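Local coordinates for protein putative invasin (Yersinia pseudotuberculosis IP 31758, PDB 5N40) that probably mediates bacterial attachment to host cells, as an invasin-type surface adhesin that carries immunoglobulin-like domains and a C-type lectin-like domain, at residues V31-R36 against N90-T95; D58-Q63 against Y68-T73; T76-A81 against N140-F145; D172-M177 against G182-S187. The protein carries 1 engineered substitution. All blocks are in the same frame, centred on the assembly; numbering follows the deposited sequence. Where two conformers were deposited one is given.

Contacts 1 and 2 belong to the first immunoglobulin-like domain, contact 4 to the next, and contact 3 spans the junction between them. The centres of contacts 1 and 2 are about 13 Å apart. Strands 28-34 and 67-73 are neighbours in one sheet, and contact 2 is nested within the loop closed by contact 1. Contacts 3 and 4 have centres about 12 Å apart and share the pairing of strand 142-151 with strand 176-177. Contact 3 opens just after contact 2 and its segments alternate with those of contact 1; contact 4 follows. Contacts 1 and 4, about 41 Å apart between centres, mark the elongated course of the adhesin.

Contact 1 (V31-R36 against N90-T95); sequences VTLTLR and NNLGTT
Leu33, Leu35 and Leu92 meet in the hydrophobic core of the N-terminal immunoglobulin-like β-sandwich, the region that belongs to the invasin domain 3 family. Leu33 belongs to strand 28-34 and Leu35 follows two residues on, while Leu92 comes from the irregular start of strand 90-102. The backbones stay well separated, with Leu35 CA 9.6 Å from Leu92 CA, and only side chains span the interior. One methyl of Leu92 does the touching: its CD2 meets Leu35 CD1 at 3.6 Å and Leu33 CD1, less closely, at 4.1 Å. In Leu92 the branch is carried inward by a CG placed opposite the backbone N (chi1 178°), which sets CD2 against the methyls of both leucines, Leu33 and Leu35. Val85 of strand 79-87 packs on both Leu33 and Leu92 and extends this apolar cluster. Directly after Leu92 the chain folds through an inverse gamma turn centred on Gly93, marked by a weak hydrogen bond of 2.7 Å from Thr94 N to Leu92 O. Thr94 OG1 is then bonded to Ser12 O. On the other segment Arg36 curls back along its own chain. Its NH1 donates to Leu35 O over 2.9 Å, approaching from above the carbonyl plane, and also to Ser65 O, which helps to fix the guanidinium as a flat lid. Beneath that lid, Thr34 CG2 sits 3.2 Å from the guanidinium plane, over its centre.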
loop_
_atom_site.group_PDB
_atom_site.type_symbol
_atom_site.label_atom_id
_atom_site.label_comp_id
_atom_site.label_asym_id
_atom_site.label_seq_id
_atom_site.Cartn_x
_atom_site.Cartn_y
_atom_site.Cartn_z
ATOM N N VAL A 31 33.281 7.203 -25.406
ATOM C CA VAL A 31 33.887 8.430 -24.910
ATOM C C VAL A 31 35.143 8.680 -25.725
ATOM O O VAL A 31 35.996 7.792 -25.847
ATOM C CB VAL A 31 34.211 8.325 -23.411
ATOM C CG1 VAL A 31 34.815 9.619 -22.896
ATOM C CG2 VAL A 31 32.964 7.954 -22.626
ATOM N N THR A 32 35.248 9.873 -26.309
ATOM C CA THR A 32 36.360 10.227 -27.182
ATOM C C THR A 32 37.051 11.466 -26.637
ATOM O O THR A 32 36.426 12.523 -26.493
ATOM C CB THR A 32 35.886 10.471 -28.616
ATOM O OG1 THR A 32 35.319 9.265 -29.141
ATOM C CG2 THR A 32 37.052 10.899 -29.516
ATOM N N LEU A 33 38.331 11.324 -26.324
ATOM C CA LEU A 33 39.201 12.456 -26.065
ATOM C C LEU A 33 39.927 12.819 -27.347
ATOM O O LEU A 33 40.540 11.957 -27.980
ATOM C CB LEU A 33 40.224 12.126 -24.978
ATOM C CG LEU A 33 41.334 13.154 -24.762
ATOM C CD1 LEU A 33 40.791 14.427 -24.113
ATOM C CD2 LEU A 33 42.465 12.553 -23.932
ATOM N N THR A 34 39.872 14.096 -27.710
ATOM C CA THR A 34 40.702 14.662 -28.773
ATOM C C THR A 34 41.756 15.506 -28.066
ATOM O O THR A 34 41.458 16.596 -27.577
ATOM C CB THR A 34 39.863 15.473 -29.749
ATOM O OG1 THR A 34 38.838 14.624 -30.286
ATOM C CG2 THR A 34 40.733 16.036 -30.895
ATOM N N LEU A 35 42.975 14.975 -27.977
ATOM C CA LEU A 35 44.033 15.578 -27.178
ATOM C C LEU A 35 44.873 16.493 -28.058
ATOM O O LEU A 35 45.466 16.046 -29.046
ATOM C CB LEU A 35 44.892 14.493 -26.530
ATOM C CG LEU A 35 45.916 14.968 -25.495
ATOM C CD1 LEU A 35 45.241 15.676 -24.331
ATOM C CD2 LEU A 35 46.751 13.799 -24.990
ATOM N N ARG A 36 44.918 17.773 -27.705
ATOM C CA ARG A 36 45.540 18.792 -28.540
ATOM C C ARG A 36 46.427 19.682 -27.686
ATOM O O ARG A 36 46.154 19.898 -26.501
ATOM C CB ARG A 36 44.483 19.642 -29.258
ATOM C CG ARG A 36 43.613 18.854 -30.233
ATOM C CD ARG A 36 44.411 18.473 -31.484
ATOM N NE ARG A 36 43.643 17.721 -32.480
ATOM C CZ ARG A 36 43.545 16.393 -32.523
ATOM N NH1 ARG A 36 44.143 15.634 -31.609
ATOM N NH2 ARG A 36 42.829 15.816 -33.479
ATOM N N ASN A 90 47.569 12.726 -14.086
ATOM C CA ASN A 90 47.306 14.125 -13.766
ATOM C C ASN A 90 46.036 14.580 -14.479
ATOM O O ASN A 90 45.870 14.332 -15.678
ATOM C CB ASN A 90 48.489 15.006 -14.185
ATOM C CG ASN A 90 49.846 14.395 -13.823
ATOM O OD1 ASN A 90 50.065 13.950 -12.696
ATOM N ND2 ASN A 90 50.752 14.356 -14.798
ATOM N N ASN A 91 45.147 15.256 -13.752
ATOM C CA ASN A 91 43.876 15.655 -14.341
ATOM C C ASN A 91 44.102 16.610 -15.499
ATOM O O ASN A 91 44.910 17.536 -15.408
ATOM C CB ASN A 91 42.975 16.335 -13.306
ATOM C CG ASN A 91 41.640 16.781 -13.903
ATOM O OD1 ASN A 91 40.799 15.953 -14.254
ATOM N ND2 ASN A 91 41.444 18.091 -14.020
ATOM N N LEU A 92 43.375 16.378 -16.591
ATOM C CA LEU A 92 43.317 17.304 -17.716
ATOM C C LEU A 92 42.001 18.064 -17.617
ATOM O O LEU A 92 40.927 17.488 -17.821
ATOM C CB LEU A 92 43.427 16.565 -19.047
ATOM C CG LEU A 92 43.323 17.449 -20.287
ATOM C CD1 LEU A 92 44.550 18.336 -20.416
ATOM C CD2 LEU A 92 43.124 16.605 -21.539
ATOM N N GLY A 93 42.090 19.356 -17.319
ATOM C CA GLY A 93 40.920 20.140 -16.977
ATOM C C GLY A 93 40.093 20.574 -18.165
ATOM O O GLY A 93 39.697 21.738 -18.263
ATOM N N THR A 94 39.821 19.651 -19.078
ATOM C CA THR A 94 38.908 19.964 -20.161
ATOM C C THR A 94 37.471 19.912 -19.644
ATOM O O THR A 94 37.178 19.325 -18.597
ATOM C CB THR A 94 39.119 19.000 -21.334
ATOM O OG1 THR A 94 38.236 19.344 -22.409
ATOM C CG2 THR A 94 38.874 17.555 -20.908
ATOM N N THR A 95 36.576 20.562 -20.374
ATOM C CA THR A 95 35.172 20.572 -19.983
ATOM C C THR A 95 34.659 19.137 -19.849
ATOM O O THR A 95 34.882 18.318 -20.751
ATOM C CB THR A 95 34.336 21.330 -21.011
ATOM O OG1 THR A 95 34.887 22.639 -21.211
ATOM C CG2 THR A 95 32.896 21.449 -20.533
#

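Contact 2 (D58-Q63 against Y68-T73); sequences DNVTEQ and YTATLT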
loop_
_atom_site.group_PDB
_atom_site.type_symbol
_atom_site.label_atom_id
_atom_site.label_comp_id
_atom_site.label_asym_id
_atom_site.label_seq_id
_atom_site.Cartn_x
_atom_site.Cartn_y
_atom_site.Cartn_z
ATOM N N ASP A 58 35.717 0.393 -20.102
ATOM C CA ASP A 58 36.766 -0.550 -20.466
ATOM C C ASP A 58 38.058 0.237 -20.691
ATOM O O ASP A 58 38.143 1.427 -20.375
ATOM C CB ASP A 58 36.343 -1.396 -21.668
ATOM C CG ASP A 58 36.187 -0.593 -22.939
ATOM O OD1 ASP A 58 36.313 0.650 -22.894
ATOM O OD2 ASP A 58 35.935 -1.217 -23.994
ATOM N N ASN A 59 39.085 -0.424 -21.226
ATOM C CA ASN A 59 40.397 0.200 -21.346
ATOM C C ASN A 59 40.424 1.230 -22.474
ATOM O O ASN A 59 39.784 1.062 -23.516
ATOM C CB ASN A 59 41.476 -0.862 -21.585
ATOM C CG ASN A 59 41.541 -1.899 -20.472
ATOM O OD1 ASN A 59 41.607 -3.102 -20.733
ATOM N ND2 ASN A 59 41.521 -1.439 -19.224
ATOM N N VAL A 60 41.167 2.305 -22.246
ATOM C CA VAL A 60 41.371 3.356 -23.241
ATOM C C VAL A 60 42.361 2.869 -24.287
ATOM O O VAL A 60 43.379 2.249 -23.953
ATOM C CB VAL A 60 41.881 4.635 -22.554
ATOM C CG1 VAL A 60 42.341 5.678 -23.571
ATOM C CG2 VAL A 60 40.807 5.210 -21.639
ATOM N N THR A 61 42.080 3.171 -25.558
ATOM C CA THR A 61 42.989 2.880 -26.657
ATOM C C THR A 61 43.105 4.106 -27.551
ATOM O O THR A 61 42.203 4.947 -27.611
ATOM C CB THR A 61 42.529 1.668 -27.495
ATOM O OG1 THR A 61 41.320 1.986 -28.193
ATOM C CG2 THR A 61 42.293 0.463 -26.604
ATOM N N GLU A 62 44.233 4.207 -28.241
ATOM C CA GLU A 62 44.540 5.365 -29.069
ATOM C C GLU A 62 44.295 5.038 -30.534
ATOM O O GLU A 62 44.723 3.983 -31.023
ATOM C CB GLU A 62 45.991 5.808 -28.865
ATOM C CG GLU A 62 46.403 6.997 -29.735
ATOM C CD GLU A 62 47.851 7.388 -29.531
ATOM O OE1 GLU A 62 48.558 6.683 -28.787
ATOM O OE2 GLU A 62 48.289 8.398 -30.127
ATOM N N GLN A 63 43.607 5.944 -31.228
ATOM C CA GLN A 63 43.461 5.901 -32.673
ATOM C C GLN A 63 44.256 7.050 -33.287
ATOM O O GLN A 63 45.015 7.755 -32.605
ATOM C CB GLN A 63 41.984 5.953 -33.071
ATOM C CG GLN A 63 41.223 4.674 -32.735
ATOM C CD GLN A 63 40.887 4.587 -31.270
ATOM O OE1 GLN A 63 40.375 5.544 -30.686
ATOM N NE2 GLN A 63 41.171 3.439 -30.659
ATOM N N TYR A 68 41.577 9.330 -28.351
ATOM C CA TYR A 68 41.622 8.252 -27.371
ATOM C C TYR A 68 40.195 7.918 -26.968
ATOM O O TYR A 68 39.439 8.812 -26.579
ATOM C CB TYR A 68 42.445 8.649 -26.143
ATOM C CG TYR A 68 43.857 9.085 -26.460
ATOM C CD1 TYR A 68 44.113 10.343 -26.999
ATOM C CD2 TYR A 68 44.936 8.244 -26.215
ATOM C CE1 TYR A 68 45.404 10.750 -27.295
ATOM C CE2 TYR A 68 46.234 8.646 -26.503
ATOM C CZ TYR A 68 46.459 9.902 -27.036
ATOM O OH TYR A 68 47.748 10.309 -27.324
ATOM N N THR A 69 39.833 6.637 -27.047
ATOM C CA THR A 69 38.449 6.228 -26.846
ATOM C C THR A 69 38.339 5.106 -25.824
ATOM O O THR A 69 39.276 4.340 -25.596
ATOM C CB THR A 69 37.810 5.776 -28.161
ATOM O OG1 THR A 69 38.542 4.669 -28.703
ATOM C CG2 THR A 69 37.818 6.920 -29.159
ATOM N N ALA A 70 37.157 5.028 -25.213
ATOM C CA ALA A 70 36.780 3.913 -24.355
ATOM C C ALA A 70 35.268 3.765 -24.414
ATOM O O ALA A 70 34.545 4.704 -24.758
ATOM C CB ALA A 70 37.245 4.110 -22.909
ATOM N N THR A 71 34.794 2.567 -24.091
ATOM C CA THR A 71 33.364 2.289 -24.052
ATOM C C THR A 71 32.887 2.356 -22.605
ATOM O O THR A 71 33.429 1.665 -21.737
ATOM C CB THR A 71 33.052 0.923 -24.660
ATOM O OG1 THR A 71 33.410 0.924 -26.049
ATOM C CG2 THR A 71 31.564 0.587 -24.523
ATOM N N LEU A 72 31.884 3.193 -22.358
ATOM C CA LEU A 72 31.170 3.199 -21.095
ATOM C C LEU A 72 29.959 2.288 -21.207
ATOM O O LEU A 72 29.234 2.324 -22.203
ATOM C CB LEU A 72 30.711 4.612 -20.731
ATOM C CG LEU A 72 29.945 4.707 -19.412
ATOM C CD1 LEU A 72 30.865 5.134 -18.304
ATOM C CD2 LEU A 72 28.769 5.647 -19.516
ATOM N N THR A 73 29.739 1.481 -20.175
ATOM C CA THR A 73 28.548 0.653 -20.076
ATOM C C THR A 73 27.727 1.137 -18.891
ATOM O O THR A 73 28.266 1.342 -17.804
ATOM C CB THR A 73 28.914 -0.828 -19.916
ATOM O OG1 THR A 73 29.635 -1.264 -21.082
ATOM C CG2 THR A 73 27.664 -1.690 -19.751
HETATM O O HOH W 1 35.810 -0.637 -26.375
HETATM O O HOH W 2 39.275 1.122 -26.089
#
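This is a β-hairpin contact at the border of the first immunoglobulin-like domain: strand 56-63, outermost in its sheet, pairs antiparallel with strand 67-73. Thr61 and Thr69 form the hydrogen-bonded pair, Thr61 N reaching Thr69 O and Thr69 N reaching Thr61 O, both at 3.0 Å. Glu62 and Tyr68 make the adjoining non-hydrogen-bonded pair. Their side chains run alongside each other, and Glu62 CG, extended away from the backbone N (chi1 178°), lies over the ring face of Tyr68 at 4.1 Å from the centroid. The polar ends turn to the neighbouring loop, where Glu62 OE2 is hydrogen-bonded to Gly45 N and Tyr68 OH pairs with Val43 O and Gln46 N. On the face of Thr61 and Thr69, the Gln63 amide is gripped at both ends: OE1 accepts from Thr69 OG1 at 2.8 Å, and NE2 donates to Thr61 OG1 at 2.9 Å. Toward Asp58 the regular pairing gives way. Asp58 N still donates to Thr71 O, but Thr71 N turns to the carboxylate, meeting Asp58 OD1 on its syn side at 2.7 Å, though 32° out of the carboxylate plane. A water held by Asp58 OD2 at 2.5 Å also bonds Thr71 OG1. The aspartate thus stands in for a main-chain carbonyl and probably keeps the irregular edge paired, while the two bonds on Gln63 fix how its amide is turned.

Contact 3 (T76-A81 against N140-F145); sequences TLTGTA and NVKMTF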
loop_
_atom_site.group_PDB
_atom_site.type_symbol
_atom_site.label_atom_id
_atom_site.label_comp_id
_atom_site.label_asym_id
_atom_site.label_seq_id
_atom_site.Cartn_x
_atom_site.Cartn_y
_atom_site.Cartn_z
ATOM N N THR A 76 23.053 0.333 -13.208
ATOM C CA THR A 76 21.617 0.260 -12.970
ATOM C C THR A 76 21.089 1.443 -12.160
ATOM O O THR A 76 19.924 1.425 -11.744
ATOM C CB THR A 76 21.283 -1.061 -12.277
ATOM O OG1 THR A 76 22.202 -1.283 -11.206
ATOM C CG2 THR A 76 21.388 -2.206 -13.272
ATOM N N LEU A 77 21.896 2.484 -11.964
ATOM C CA LEU A 77 21.488 3.693 -11.260
ATOM C C LEU A 77 21.280 4.826 -12.256
ATOM O O LEU A 77 22.158 5.106 -13.076
ATOM C CB LEU A 77 22.536 4.109 -10.225
ATOM C CG LEU A 77 22.859 3.060 -9.162
ATOM C CD1 LEU A 77 23.997 3.531 -8.261
ATOM C CD2 LEU A 77 21.619 2.736 -8.363
ATOM N N THR A 78 20.126 5.482 -12.167
ATOM C CA THR A 78 19.841 6.652 -12.982
ATOM C C THR A 78 20.561 7.875 -12.430
ATOM O O THR A 78 20.868 7.963 -11.236
ATOM C CB THR A 78 18.340 6.911 -13.012
ATOM O OG1 THR A 78 17.864 7.025 -11.665
ATOM C CG2 THR A 78 17.621 5.764 -13.692
ATOM N N GLY A 79 20.822 8.824 -13.311
ATOM C CA GLY A 79 21.440 10.077 -12.931
ATOM C C GLY A 79 22.165 10.680 -14.114
ATOM O O GLY A 79 21.852 10.384 -15.260
ATOM N N THR A 80 23.142 11.527 -13.807
ATOM C CA THR A 80 24.017 12.112 -14.815
ATOM C C THR A 80 25.433 11.598 -14.590
ATOM O O THR A 80 26.013 11.815 -13.521
ATOM C CB THR A 80 23.982 13.638 -14.755
ATOM O OG1 THR A 80 22.626 14.089 -14.890
ATOM C CG2 THR A 80 24.841 14.232 -15.877
ATOM N N ALA A 81 25.980 10.910 -15.591
ATOM C CA ALA A 81 27.367 10.461 -15.535
ATOM C C ALA A 81 28.276 11.619 -15.915
ATOM O O ALA A 81 28.219 12.108 -17.048
ATOM C CB ALA A 81 27.602 9.280 -16.475
ATOM N N ASN A 140 17.660 -2.108 -8.576
ATOM C CA ASN A 140 17.913 -0.702 -8.265
ATOM C C ASN A 140 16.956 0.239 -8.992
ATOM O O ASN A 140 17.282 1.404 -9.243
ATOM C CB ASN A 140 19.371 -0.335 -8.560
ATOM C CG ASN A 140 20.347 -1.117 -7.694
ATOM O OD1 ASN A 140 20.180 -1.209 -6.473
ATOM N ND2 ASN A 140 21.353 -1.709 -8.319
ATOM N N VAL A 141 15.752 -0.238 -9.285
ATOM C CA VAL A 141 14.711 0.576 -9.903
ATOM C C VAL A 141 13.952 1.320 -8.808
ATOM O O VAL A 141 13.361 0.699 -7.914
ATOM C CB VAL A 141 13.757 -0.290 -10.737
ATOM C CG1 VAL A 141 12.562 0.536 -11.220
ATOM C CG2 VAL A 141 14.495 -0.920 -11.932
ATOM N N LYS A 142 13.952 2.647 -8.889
ATOM C CA LYS A 142 13.254 3.468 -7.909
ATOM C C LYS A 142 11.742 3.314 -8.050
ATOM O O LYS A 142 11.202 3.348 -9.157
ATOM C CB LYS A 142 13.653 4.932 -8.081
ATOM C CG LYS A 142 15.100 5.227 -7.700
ATOM C CD LYS A 142 15.391 6.723 -7.840
ATOM C CE LYS A 142 16.802 7.073 -7.397
ATOM N NZ LYS A 142 17.094 8.533 -7.572
ATOM N N MET A 143 11.062 3.185 -6.911
ATOM C CA MET A 143 9.640 2.870 -6.869
ATOM C C MET A 143 8.908 3.846 -5.959
ATOM O O MET A 143 9.444 4.273 -4.932
ATOM C CB MET A 143 9.418 1.440 -6.361
ATOM C CG MET A 143 8.150 0.776 -6.886
ATOM S SD MET A 143 8.195 0.408 -8.654
ATOM C CE MET A 143 9.612 -0.681 -8.759
ATOM N N THR A 144 7.674 4.189 -6.339
ATOM C CA THR A 144 6.764 4.936 -5.479
ATOM C C THR A 144 5.407 4.242 -5.486
ATOM O O THR A 144 5.126 3.386 -6.331
ATOM C CB THR A 144 6.588 6.395 -5.918
ATOM O OG1 THR A 144 5.948 6.427 -7.192
ATOM C CG2 THR A 144 7.928 7.121 -5.986
ATOM N N PHE A 145 4.559 4.621 -4.535
ATOM C CA PHE A 145 3.208 4.088 -4.430
ATOM C C PHE A 145 2.197 5.222 -4.353
ATOM O O PHE A 145 2.446 6.259 -3.733
ATOM C CB PHE A 145 3.045 3.184 -3.197
ATOM C CG PHE A 145 3.882 1.947 -3.249
ATOM C CD1 PHE A 145 3.441 0.827 -3.937
ATOM C CD2 PHE A 145 5.114 1.903 -2.630
ATOM C CE1 PHE A 145 4.208 -0.312 -3.995
ATOM C CE2 PHE A 145 5.885 0.757 -2.682
ATOM C CZ PHE A 145 5.429 -0.349 -3.377
HETATM O O HOH W 3 18.081 3.902 -10.372
HETATM O O HOH W 4 17.681 9.309 -10.489
#
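Thr78 OG1 has two hydrogen-bond partners where the first two immunoglobulin-like domains meet: a water donates to it at 2.6 Å, and OE1 of Glu205, from the second domain, shares a hydrogen bond with it. That same water accepts from Lys142 NZ at 3.1 Å, so the lysine, extended from CB onward, is linked to Thr78 through solvent. Glu205 is also hydrogen-bonded through OE2 to Lys142 N, tying segment 140-145 to the loop 76-78 of the first domain. A second water accepts from Thr78 N at 3.1 Å and lies 2.9 Å from Asn140 O, to which it can donate. The direct hydrogen bond between segments 76-81 and 140-145 runs from Asn140 ND2 to Thr76 OG1, 3.0 Å long and nearly straight (164° at the hydrogen), with the hydroxyl close to the amide plane. With OG1 set between its own backbone N and carbonyl carbon (chi1 46°), Thr76 presents the hydroxyl to that amide. Between these two segments the contact is small, largely polar and partly water-mediated, joining two β-sandwiches end to end; its apolar share there is Leu77 CD2, resting 3.8 Å from Asn140 CB.

Contact 4 (D172-M177 against G182-S187); sequences DAFTGM and GQLTVS
Phe174 forms the tight part of this contact, its ring tip pressed against Leu184 and Val186, whereas the exposed side chains of Thr175 and Thr185 point away on opposite outer sides. Phe174 CE2 approaches Val186 CG1 at 3.5 Å, and CE1 approaches Leu184 CD2 at 3.8 Å. Both methyls arrive obliquely to the ring. A CG opposite the backbone N (chi1 179°) carries the phenyl across to strand 183-189, where Leu184 comes to meet it from the opposite direction. The ring also reaches back beneath its own chain, with Phe174 CZ 3.9 Å from Gly176 CA. Phe145 meets it edge-to-face, and Ile166 packs on both Phe174 and Val186. Farther along the contact thins out: Met177 offers just its carbonyl, with Met177 O 3.8 Å from Leu184 CD1, and the side chains of Met177 and Gln183 likewise set off away. The two segments run almost oppositely (161° apart) but belong to different sheets, since Gly176 bonds with Met143 of strand 142-151 while Leu184 bonds with Val127 of strand 123-131. An aromatic ring bridging two facing sheets in this way is consistent with packing at the margin of the core of an immunoglobulin-like β-sandwich, here the second such domain.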
loop_
_atom_site.group_PDB
_atom_site.type_symbol
_atom_site.label_atom_id
_atom_site.label_comp_id
_atom_site.label_asym_id
_atom_site.label_seq_id
_atom_site.Cartn_x
_atom_site.Cartn_y
_atom_site.Cartn_z
ATOM N N ASP A 172 2.404 7.941 0.471
ATOM C CA ASP A 172 3.072 8.930 -0.371
ATOM C C ASP A 172 4.421 9.371 0.179
ATOM O O ASP A 172 5.126 10.129 -0.498
ATOM C CB ASP A 172 2.176 10.158 -0.596
ATOM C CG ASP A 172 1.645 10.777 0.695
ATOM O OD1 ASP A 172 2.142 10.459 1.804
ATOM O OD2 ASP A 172 0.710 11.602 0.575
ATOM N N ALA A 173 4.807 8.902 1.362
ATOM C CA ALA A 173 6.140 9.154 1.888
ATOM C C ALA A 173 7.136 8.070 1.506
ATOM O O ALA A 173 8.339 8.248 1.736
ATOM C CB ALA A 173 6.090 9.282 3.417
ATOM N N PHE A 174 6.676 6.958 0.930
ATOM C CA PHE A 174 7.575 5.846 0.667
ATOM C C PHE A 174 8.527 6.161 -0.485
ATOM O O PHE A 174 8.128 6.689 -1.525
ATOM C CB PHE A 174 6.796 4.567 0.345
ATOM C CG PHE A 174 7.691 3.401 0.035
ATOM C CD1 PHE A 174 8.182 3.205 -1.248
ATOM C CD2 PHE A 174 8.086 2.538 1.036
ATOM C CE1 PHE A 174 9.033 2.159 -1.523
ATOM C CE2 PHE A 174 8.941 1.486 0.763
ATOM C CZ PHE A 174 9.412 1.298 -0.519
ATOM N N THR A 175 9.798 5.829 -0.284
ATOM C CA THR A 175 10.769 5.718 -1.359
ATOM C C THR A 175 11.527 4.415 -1.162
ATOM O O THR A 175 11.700 3.953 -0.035
ATOM C CB THR A 175 11.756 6.898 -1.392
ATOM O OG1 THR A 175 12.490 6.958 -0.158
ATOM C CG2 THR A 175 11.017 8.201 -1.604
ATOM N N GLY A 176 11.968 3.823 -2.260
ATOM C CA GLY A 176 12.695 2.568 -2.183
ATOM C C GLY A 176 13.050 2.093 -3.572
ATOM O O GLY A 176 12.644 2.682 -4.578
ATOM N N MET A 177 13.824 1.009 -3.611
ATOM C CA MET A 177 14.349 0.460 -4.855
ATOM C C MET A 177 14.185 -1.048 -4.876
ATOM O O MET A 177 14.196 -1.698 -3.833
ATOM C CB MET A 177 15.844 0.735 -5.026
ATOM C CG MET A 177 16.224 2.113 -5.450
ATOM S SD MET A 177 18.018 2.161 -5.517
ATOM C CE MET A 177 18.273 3.889 -5.920
ATOM N N GLY A 182 15.400 -7.828 -8.470
ATOM C CA GLY A 182 14.352 -7.032 -9.067
ATOM C C GLY A 182 13.088 -6.930 -8.244
ATOM O O GLY A 182 12.040 -6.556 -8.784
ATOM N N GLN A 183 13.152 -7.235 -6.950
ATOM C CA GLN A 183 11.974 -7.262 -6.096
ATOM C C GLN A 183 12.036 -6.180 -5.024
ATOM O O GLN A 183 13.107 -5.847 -4.508
ATOM C CB GLN A 183 11.815 -8.635 -5.433
ATOM C CG GLN A 183 11.721 -9.782 -6.410
ATOM C CD GLN A 183 11.330 -11.081 -5.727
ATOM O OE1 GLN A 183 11.006 -11.092 -4.539
ATOM N NE2 GLN A 183 11.364 -12.180 -6.472
ATOM N N LEU A 184 10.871 -5.626 -4.709
ATOM C CA LEU A 184 10.691 -4.715 -3.582
ATOM C C LEU A 184 9.484 -5.204 -2.799
ATOM O O LEU A 184 8.376 -5.242 -3.342
ATOM C CB LEU A 184 10.476 -3.276 -4.063
ATOM C CG LEU A 184 9.985 -2.265 -3.023
ATOM C CD1 LEU A 184 10.996 -2.116 -1.906
ATOM C CD2 LEU A 184 9.692 -0.919 -3.675
ATOM N N THR A 185 9.690 -5.571 -1.535
ATOM C CA THR A 185 8.602 -6.039 -0.680
ATOM C C THR A 185 8.400 -5.061 0.469
ATOM O O THR A 185 9.363 -4.672 1.143
ATOM C CB THR A 185 8.870 -7.447 -0.143
ATOM O OG1 THR A 185 8.913 -8.380 -1.233
ATOM C CG2 THR A 185 7.768 -7.886 0.821
ATOM N N VAL A 186 7.141 -4.673 0.692
ATOM C CA VAL A 186 6.791 -3.702 1.717
ATOM C C VAL A 186 5.611 -4.230 2.523
ATOM O O VAL A 186 4.864 -5.111 2.084
ATOM C CB VAL A 186 6.455 -2.319 1.118
ATOM C CG1 VAL A 186 7.643 -1.784 0.326
ATOM C CG2 VAL A 186 5.214 -2.389 0.236
ATOM N N SER A 187 5.453 -3.663 3.715
ATOM C CA SER A 187 4.389 -4.025 4.640
ATOM C C SER A 187 3.297 -2.964 4.590
ATOM O O SER A 187 3.561 -1.781 4.846
ATOM C CB SER A 187 4.942 -4.167 6.055
ATOM O OG SER A 187 3.932 -4.596 6.943
#